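Alpha-L-rhamnosidase (Streptomyces avermitilis, PDB 3W5M) hydrolyses terminal non-reducing alpha-L-rhamnose residues from plant flavonoid glycosides and gum arabic, and binds L-rhamnose through a calcium-dependent carbohydrate-binding module. Local coordinates at residues I759-F764 with K794-A799; V816-L819 with L823-D826; D769-M774 with A783-L788. One frame throughout, in Å; residues are numbered along the deposited sequence.

Contact 1 (I759-F764 with K794-A799); sequences IATAYF and KAFQTA
Thr761 and Ala762 receive the ring of Phe796 where two consecutive helices of the (alpha/alpha)6-barrel, 756-777 and 783-800, lie side by side. Thr761 comes first, and its two branches do different work. The methyl, CG2, lies at the edge of the phenyl ring, near its plane, 3.8 Å from Phe796 CD2, and the side chains of Thr761 and Phe796 pass one another, pointing opposite ways. A chi1 of -53° swings OG1 away from the carbonyl carbon to the N side of the residue, which leaves CG2 to meet the ring. There OG1 is held by three hydrogen-bonding partners, the amide N of Arg739, the carbonyl O of Asp757 one turn earlier and the hydroxyl of Tyr800, which satisfies this buried oxygen and probably fixes the rotation of the side chain.

One residue on, Ala762 adds both backbone and side chain: its N approaches the ring obliquely, 3.7 Å from Phe796 CE2. The ring gets this far across because CG of Phe796 stands anti to its backbone N (chi1 -175°). Tyr800 makes a T-shaped stack with the same ring, and Thr818 of helix 812-820 also touches it. The methyl of Ala762 closes on the same ring atom as its N, with CB 3.8 Å from Phe796 CE2.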
loop_
_atom_site.group_PDB
_atom_site.type_symbol
_atom_site.label_atom_id
_atom_site.label_comp_id
_atom_site.label_asym_id
_atom_site.label_seq_id
_atom_site.Cartn_x
_atom_site.Cartn_y
_atom_site.Cartn_z
ATOM N N ILE A 759 -15.918 24.219 1.092
ATOM C CA ILE A 759 -15.371 22.931 0.641
ATOM C C ILE A 759 -16.397 21.814 0.715
ATOM O O ILE A 759 -16.598 21.075 -0.262
ATOM C CB ILE A 759 -14.150 22.489 1.470
ATOM C CG1 ILE A 759 -12.954 23.452 1.329
ATOM C CG2 ILE A 759 -13.793 21.027 1.161
ATOM C CD1 ILE A 759 -12.490 23.755 -0.079
ATOM N N ALA A 760 -17.030 21.670 1.871
ATOM C CA ALA A 760 -17.954 20.584 2.101
ATOM C C ALA A 760 -19.174 20.675 1.208
ATOM O O ALA A 760 -19.628 19.667 0.672
ATOM C CB ALA A 760 -18.365 20.523 3.563
ATOM N N THR A 761 -19.717 21.887 1.037
ATOM C CA THR A 761 -20.878 22.020 0.180
ATOM C C THR A 761 -20.475 21.802 -1.303
ATOM O O THR A 761 -21.232 21.192 -2.036
ATOM C CB THR A 761 -21.627 23.359 0.411
ATOM O OG1 THR A 761 -21.928 23.498 1.809
ATOM C CG2 THR A 761 -22.946 23.324 -0.332
ATOM N N ALA A 762 -19.277 22.231 -1.714
ATOM C CA ALA A 762 -18.797 22.017 -3.083
ATOM C C ALA A 762 -18.673 20.512 -3.386
ATOM O O ALA A 762 -19.156 20.010 -4.421
ATOM C CB ALA A 762 -17.474 22.726 -3.302
ATOM N N TYR A 763 -18.098 19.776 -2.442
ATOM C CA TYR A 763 -17.964 18.320 -2.622
ATOM C C TYR A 763 -19.292 17.550 -2.650
ATOM O O TYR A 763 -19.445 16.585 -3.422
ATOM C CB TYR A 763 -16.937 17.724 -1.637
ATOM C CG TYR A 763 -15.626 17.438 -2.332
ATOM C CD1 TYR A 763 -15.497 16.298 -3.131
ATOM C CD2 TYR A 763 -14.525 18.296 -2.229
ATOM C CE1 TYR A 763 -14.330 16.024 -3.810
ATOM C CE2 TYR A 763 -13.336 18.022 -2.907
ATOM C CZ TYR A 763 -13.237 16.859 -3.679
ATOM O OH TYR A 763 -12.083 16.530 -4.389
ATOM N N PHE A 764 -20.268 18.005 -1.859
ATOM C CA PHE A 764 -21.611 17.450 -1.850
ATOM C C PHE A 764 -22.258 17.563 -3.245
ATOM O O PHE A 764 -22.752 16.573 -3.803
ATOM C CB PHE A 764 -22.431 18.159 -0.735
ATOM C CG PHE A 764 -23.877 17.712 -0.588
ATOM C CD1 PHE A 764 -24.326 16.454 -0.994
ATOM C CD2 PHE A 764 -24.798 18.561 0.021
ATOM C CE1 PHE A 764 -25.644 16.072 -0.820
ATOM C CE2 PHE A 764 -26.122 18.170 0.206
ATOM C CZ PHE A 764 -26.550 16.925 -0.213
ATOM N N LYS A 794 -27.533 25.721 -6.523
ATOM C CA LYS A 794 -28.248 26.987 -6.268
ATOM C C LYS A 794 -28.011 27.474 -4.838
ATOM O O LYS A 794 -27.688 28.640 -4.618
ATOM C CB LYS A 794 -29.743 26.888 -6.522
ATOM C CG LYS A 794 -30.310 28.262 -6.838
ATOM C CD LYS A 794 -31.675 28.527 -6.230
ATOM C CE LYS A 794 -32.115 29.955 -6.563
ATOM N NZ LYS A 794 -33.513 30.257 -6.136
ATOM N N ALA A 795 -28.162 26.563 -3.880
ATOM C CA ALA A 795 -27.872 26.852 -2.484
ATOM C C ALA A 795 -26.411 27.271 -2.342
ATOM O O ALA A 795 -26.109 28.259 -1.652
ATOM C CB ALA A 795 -28.219 25.659 -1.599
ATOM N N PHE A 796 -25.503 26.580 -3.039
ATOM C CA PHE A 796 -24.102 26.952 -2.999
ATOM C C PHE A 796 -23.837 28.378 -3.498
ATOM O O PHE A 796 -23.076 29.133 -2.865
ATOM C CB PHE A 796 -23.238 25.967 -3.806
ATOM C CG PHE A 796 -21.775 26.237 -3.707
ATOM C CD1 PHE A 796 -21.181 27.217 -4.492
ATOM C CD2 PHE A 796 -20.974 25.502 -2.810
ATOM C CE1 PHE A 796 -19.828 27.484 -4.389
ATOM C CE2 PHE A 796 -19.624 25.766 -2.710
ATOM C CZ PHE A 796 -19.048 26.747 -3.497
ATOM N N GLN A 797 -24.427 28.735 -4.639
ATOM C CA GLN A 797 -24.116 30.025 -5.271
ATOM C C GLN A 797 -24.642 31.153 -4.409
ATOM O O GLN A 797 -23.976 32.168 -4.222
ATOM C CB GLN A 797 -24.726 30.128 -6.661
ATOM C CG GLN A 797 -23.913 29.417 -7.726
ATOM C CD GLN A 797 -24.758 29.035 -8.921
ATOM O OE1 GLN A 797 -25.982 29.175 -8.897
ATOM N NE2 GLN A 797 -24.112 28.545 -9.972
ATOM N N THR A 798 -25.825 30.937 -3.858
ATOM C CA THR A 798 -26.435 31.921 -2.968
ATOM C C THR A 798 -25.599 32.183 -1.714
ATOM O O THR A 798 -25.480 33.336 -1.270
ATOM C CB THR A 798 -27.870 31.509 -2.602
ATOM O OG1 THR A 798 -28.643 31.456 -3.807
ATOM C CG2 THR A 798 -28.511 32.513 -1.646
ATOM N N ALA A 799 -24.996 31.124 -1.172
ATOM C CA ALA A 799 -24.298 31.212 0.106
ATOM C C ALA A 799 -22.896 31.761 -0.029
ATOM O O ALA A 799 -22.454 32.522 0.835
ATOM C CB ALA A 799 -24.292 29.852 0.821
#

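Contact 2 (V816-L819 with L823-D826); sequences VLTL and LVPD
Thr818 O accepts a hydrogen bond from Leu823 N, 2.8 Å long and nearly straight (165° at the hydrogen), with the donor in the carbonyl plane. This is a 6→1 bond at the C-terminal end of helix 812-820, of the kind that forms the outer link of a Schellman motif, and it ties the loop that follows back to the last turn of the helix, inside the (alpha/alpha)6-barrel domain. It brings Leu823 and Val824 against the side chains of Thr818 and Leu819, and all four residues are buried.

The hydroxyl of Thr818 turns to its own helix: OG1 sits between the backbone N and the carbonyl carbon (chi1 59°), hydrogen-bonded to the carbonyl oxygens of Ala814 and Tyr815, which must share its single proton. These bonds satisfy the buried hydroxyl. A methyl also lies close, Val824 CG2 3.3 Å from Thr818 OG1. The same methyl touches Thr818 CB, at 3.6 Å, so the valine branch lies across the base of the threonine. Leu823 packs closer to the backbone, its CB 3.7 Å from Thr818 O.

The loop is held from other directions too. Leu823 O accepts a hydrogen bond from Gln797 NE2 on helix 783-800, while the Leu823 side chain rests on Phe796 and Ala762. Val824 also touches Arg829 and Ala832 of helix 829-842, and Leu819 O is hydrogen-bonded to Arg829 NH1. Leu819 has its CB directed away from the loop, yet its branch turns back to set CD2 3.9 Å from Val824 CG2.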
loop_
_atom_site.group_PDB
_atom_site.type_symbol
_atom_site.label_atom_id
_atom_site.label_comp_id
_atom_site.label_asym_id
_atom_site.label_seq_id
_atom_site.Cartn_x
_atom_site.Cartn_y
_atom_site.Cartn_z
ATOM N N VAL A 816 -10.461 27.654 -7.598
ATOM C CA VAL A 816 -10.173 26.403 -8.277
ATOM C C VAL A 816 -11.364 25.453 -8.173
ATOM O O VAL A 816 -11.826 24.924 -9.195
ATOM C CB VAL A 816 -8.905 25.719 -7.713
ATOM C CG1 VAL A 816 -8.819 24.279 -8.231
ATOM C CG2 VAL A 816 -7.651 26.482 -8.156
ATOM N N LEU A 817 -11.857 25.233 -6.959
ATOM C CA LEU A 817 -12.875 24.212 -6.747
ATOM C C LEU A 817 -14.217 24.580 -7.364
ATOM O O LEU A 817 -14.897 23.724 -7.948
ATOM C CB LEU A 817 -13.052 23.909 -5.263
ATOM C CG LEU A 817 -11.893 23.054 -4.723
ATOM C CD1 LEU A 817 -11.849 23.108 -3.215
ATOM C CD2 LEU A 817 -11.982 21.612 -5.200
ATOM N N THR A 818 -14.600 25.851 -7.226
ATOM C CA THR A 818 -15.864 26.310 -7.794
ATOM C C THR A 818 -15.833 26.307 -9.308
ATOM O O THR A 818 -16.838 25.931 -9.918
ATOM C CB THR A 818 -16.250 27.712 -7.286
ATOM O OG1 THR A 818 -15.210 28.642 -7.639
ATOM C CG2 THR A 818 -16.436 27.662 -5.796
ATOM N N LEU A 819 -14.709 26.698 -9.916
ATOM C CA LEU A 819 -14.580 26.648 -11.372
ATOM C C LEU A 819 -14.551 25.202 -11.871
ATOM O O LEU A 819 -15.222 24.853 -12.858
ATOM C CB LEU A 819 -13.355 27.417 -11.865
ATOM C CG LEU A 819 -13.541 28.931 -11.714
ATOM C CD1 LEU A 819 -12.171 29.580 -11.749
ATOM C CD2 LEU A 819 -14.461 29.477 -12.814
ATOM N N LEU A 823 -19.527 25.282 -10.324
ATOM C CA LEU A 823 -20.362 25.858 -9.293
ATOM C C LEU A 823 -20.557 27.374 -9.459
ATOM O O LEU A 823 -21.569 27.879 -9.019
ATOM C CB LEU A 823 -19.864 25.502 -7.896
ATOM C CG LEU A 823 -19.863 23.975 -7.635
ATOM C CD1 LEU A 823 -19.177 23.642 -6.325
ATOM C CD2 LEU A 823 -21.257 23.362 -7.645
ATOM N N VAL A 824 -19.618 28.057 -10.114
ATOM C CA VAL A 824 -19.735 29.503 -10.372
ATOM C C VAL A 824 -20.834 29.698 -11.431
ATOM O O VAL A 824 -20.813 29.030 -12.452
ATOM C CB VAL A 824 -18.419 30.088 -10.944
ATOM C CG1 VAL A 824 -18.518 31.593 -11.101
ATOM C CG2 VAL A 824 -17.223 29.760 -10.064
ATOM N N PRO A 825 -21.781 30.632 -11.214
ATOM C CA PRO A 825 -22.679 30.926 -12.351
ATOM C C PRO A 825 -21.868 31.266 -13.615
ATOM O O PRO A 825 -20.819 31.913 -13.519
ATOM C CB PRO A 825 -23.492 32.134 -11.871
ATOM C CG PRO A 825 -23.318 32.177 -10.381
ATOM C CD PRO A 825 -21.983 31.546 -10.076
ATOM N N ASP A 826 -22.336 30.838 -14.791
ATOM C CA ASP A 826 -21.548 30.998 -16.013
ATOM C C ASP A 826 -21.192 32.430 -16.320
ATOM O O ASP A 826 -20.123 32.691 -16.833
ATOM C CB ASP A 826 -22.218 30.346 -17.207
ATOM C CG ASP A 826 -22.103 28.847 -17.149
ATOM O OD1 ASP A 826 -22.957 28.247 -16.479
ATOM O OD2 ASP A 826 -21.120 28.284 -17.713
#

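Contact 3 (D769-M774 with A783-L788); sequences DLAARM and APYTDL
One face of the Tyr785 ring carries the methyl of Ala771: CB stands 4.0 Å from the centroid of the Tyr785 ring and 13° off the normal, a CH-pi contact centred over the ring. Chi1 of Tyr785 (-58°) puts CG on the N side of the residue, laying the ring against Ala771, and Tyr785 CD2 comes 3.6 Å from Ala771 O. The guanidinium of Arg773 has Leu770 CD2 over one face. Within the same helix, a turn away, Asp769 OD1 lies at its edge, in its plane; NE and NH2 each take one carboxylate oxygen from above the carboxylate plane, the salt bridge from Arg773 NH2 to Asp769 OD2 being 2.9 Å.

Small side chains let the helices come close. Ala772 CB fits against Tyr785 CB at 3.7 Å and Thr786 OG1 at 3.4 Å, the latter weakly hydrogen-bonded to Ala782 O. The axes of the two short segments approach to 7.9 Å, with 157° between their N-to-C directions, forming the turn-proximal part of an antiparallel helical hairpin in the (alpha/alpha)6-barrel domain. Helix 713-732 touches Ala771 through Val723 and Leu727 and bonds Tyr785 OH through His724 ND1, while Trp704 of helix 698-710 packs on Leu770, Arg773 and Met774.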
loop_
_atom_site.group_PDB
_atom_site.type_symbol
_atom_site.label_atom_id
_atom_site.label_comp_id
_atom_site.label_asym_id
_atom_site.label_seq_id
_atom_site.Cartn_x
_atom_site.Cartn_y
_atom_site.Cartn_z
ATOM N N ASP A 769 -23.477 15.449 -8.834
ATOM C CA ASP A 769 -23.194 15.617 -10.264
ATOM C C ASP A 769 -22.659 14.297 -10.815
ATOM O O ASP A 769 -23.136 13.784 -11.835
ATOM C CB ASP A 769 -22.151 16.725 -10.439
ATOM C CG ASP A 769 -21.794 17.016 -11.892
ATOM O OD1 ASP A 769 -22.283 16.360 -12.839
ATOM O OD2 ASP A 769 -20.994 17.945 -12.104
ATOM N N LEU A 770 -21.655 13.746 -10.138
ATOM C CA LEU A 770 -21.085 12.504 -10.620
ATOM C C LEU A 770 -22.081 11.365 -10.578
ATOM O O LEU A 770 -22.104 10.525 -11.497
ATOM C CB LEU A 770 -19.819 12.141 -9.847
ATOM C CG LEU A 770 -18.594 13.014 -10.073
ATOM C CD1 LEU A 770 -17.405 12.372 -9.344
ATOM C CD2 LEU A 770 -18.290 13.283 -11.543
ATOM N N ALA A 771 -22.900 11.309 -9.528
ATOM C CA ALA A 771 -23.897 10.251 -9.458
ATOM C C ALA A 771 -24.861 10.329 -10.662
ATOM O O ALA A 771 -25.255 9.295 -11.203
ATOM C CB ALA A 771 -24.649 10.285 -8.138
ATOM N N ALA A 772 -25.216 11.547 -11.096
ATOM C CA ALA A 772 -26.081 11.691 -12.282
ATOM C C ALA A 772 -25.377 11.193 -13.540
ATOM O O ALA A 772 -26.000 10.558 -14.399
ATOM C CB ALA A 772 -26.543 13.142 -12.466
ATOM N N ARG A 773 -24.083 11.474 -13.644
ATOM C CA ARG A 773 -23.281 11.045 -14.774
ATOM C C ARG A 773 -23.206 9.513 -14.810
ATOM O O ARG A 773 -23.313 8.921 -15.889
ATOM C CB ARG A 773 -21.889 11.680 -14.732
ATOM C CG ARG A 773 -21.875 13.198 -14.955
ATOM C CD ARG A 773 -20.447 13.689 -15.133
ATOM N NE ARG A 773 -20.202 14.975 -14.477
ATOM C CZ ARG A 773 -18.988 15.488 -14.283
ATOM N NH1 ARG A 773 -17.897 14.828 -14.699
ATOM N NH2 ARG A 773 -18.861 16.666 -13.677
ATOM N N MET A 774 -23.048 8.891 -13.638
ATOM C CA MET A 774 -23.012 7.416 -13.520
ATOM C C MET A 774 -24.344 6.789 -13.924
ATOM O O MET A 774 -24.369 5.819 -14.698
ATOM C CB MET A 774 -22.692 6.981 -12.086
ATOM C CG MET A 774 -21.282 7.337 -11.638
ATOM S SD MET A 774 -20.979 6.712 -9.976
ATOM C CE MET A 774 -19.345 7.378 -9.665
ATOM N N ALA A 783 -32.618 11.599 -13.292
ATOM C CA ALA A 783 -33.350 12.823 -12.900
ATOM C C ALA A 783 -33.278 13.169 -11.413
ATOM O O ALA A 783 -33.018 14.335 -11.091
ATOM C CB ALA A 783 -34.800 12.823 -13.422
ATOM N N PRO A 784 -33.454 12.180 -10.504
ATOM C CA PRO A 784 -33.289 12.483 -9.076
ATOM C C PRO A 784 -31.931 13.096 -8.719
ATOM O O PRO A 784 -31.874 14.035 -7.927
ATOM C CB PRO A 784 -33.442 11.117 -8.405
ATOM C CG PRO A 784 -34.316 10.344 -9.322
ATOM C CD PRO A 784 -33.951 10.799 -10.707
ATOM N N TYR A 785 -30.843 12.563 -9.286
ATOM C CA TYR A 785 -29.509 13.088 -9.023
ATOM C C TYR A 785 -29.249 14.432 -9.687
ATOM O O TYR A 785 -28.586 15.301 -9.119
ATOM C CB TYR A 785 -28.451 12.098 -9.506
ATOM C CG TYR A 785 -28.548 10.731 -8.880
ATOM C CD1 TYR A 785 -28.646 10.579 -7.495
ATOM C CD2 TYR A 785 -28.497 9.578 -9.672
ATOM C CE1 TYR A 785 -28.715 9.320 -6.906
ATOM C CE2 TYR A 785 -28.558 8.310 -9.095
ATOM C CZ TYR A 785 -28.664 8.187 -7.712
ATOM O OH TYR A 785 -28.729 6.932 -7.138
ATOM N N THR A 786 -29.746 14.595 -10.905
ATOM C CA THR A 786 -29.562 15.850 -11.602
ATOM C C THR A 786 -30.281 16.965 -10.843
ATOM O O THR A 786 -29.756 18.082 -10.716
ATOM C CB THR A 786 -30.065 15.764 -13.053
ATOM O OG1 THR A 786 -29.246 14.826 -13.761
ATOM C CG2 THR A 786 -29.931 17.105 -13.743
ATOM N N ASP A 787 -31.473 16.645 -10.360
ATOM C CA ASP A 787 -32.282 17.582 -9.585
ATOM C C ASP A 787 -31.591 17.940 -8.266
ATOM O O ASP A 787 -31.559 19.117 -7.868
ATOM C CB ASP A 787 -33.672 16.990 -9.321
ATOM C CG ASP A 787 -34.457 17.772 -8.261
ATOM O OD1 ASP A 787 -34.701 18.982 -8.462
ATOM O OD2 ASP A 787 -34.813 17.178 -7.217
ATOM N N LEU A 788 -31.029 16.929 -7.599
ATOM C CA LEU A 788 -30.246 17.163 -6.374
ATOM C C LEU A 788 -29.082 18.089 -6.627
ATOM O O LEU A 788 -28.878 19.014 -5.855
ATOM C CB LEU A 788 -29.741 15.850 -5.767
ATOM C CG LEU A 788 -28.845 16.023 -4.532
ATOM C CD1 LEU A 788 -29.568 16.723 -3.379
ATOM C CD2 LEU A 788 -28.318 14.669 -4.073
#

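Contacts 1 and 3 join the same two helices, 756-777 and 783-800, at points whose centres are 15 Å apart; their nearest atoms are about 4 Å apart without touching, and along the chain contact 3 is nested within the loop that contact 1 closes. Contact 2 follows in series, its centre 10 Å from that of contact 1, and touches it directly, with Ile759 CD1 only 3.3 Å from Leu817 CD1. Contacts 2 and 3 do not touch, their nearest atoms being about 7 Å apart. Contact 1 comes closest to the catalytic site, with the Ala762 side chain about 12 Å from that of the rhamnose-binding Trp695; contacts 2 and 3 lie away from the rhamnose and calcium sites.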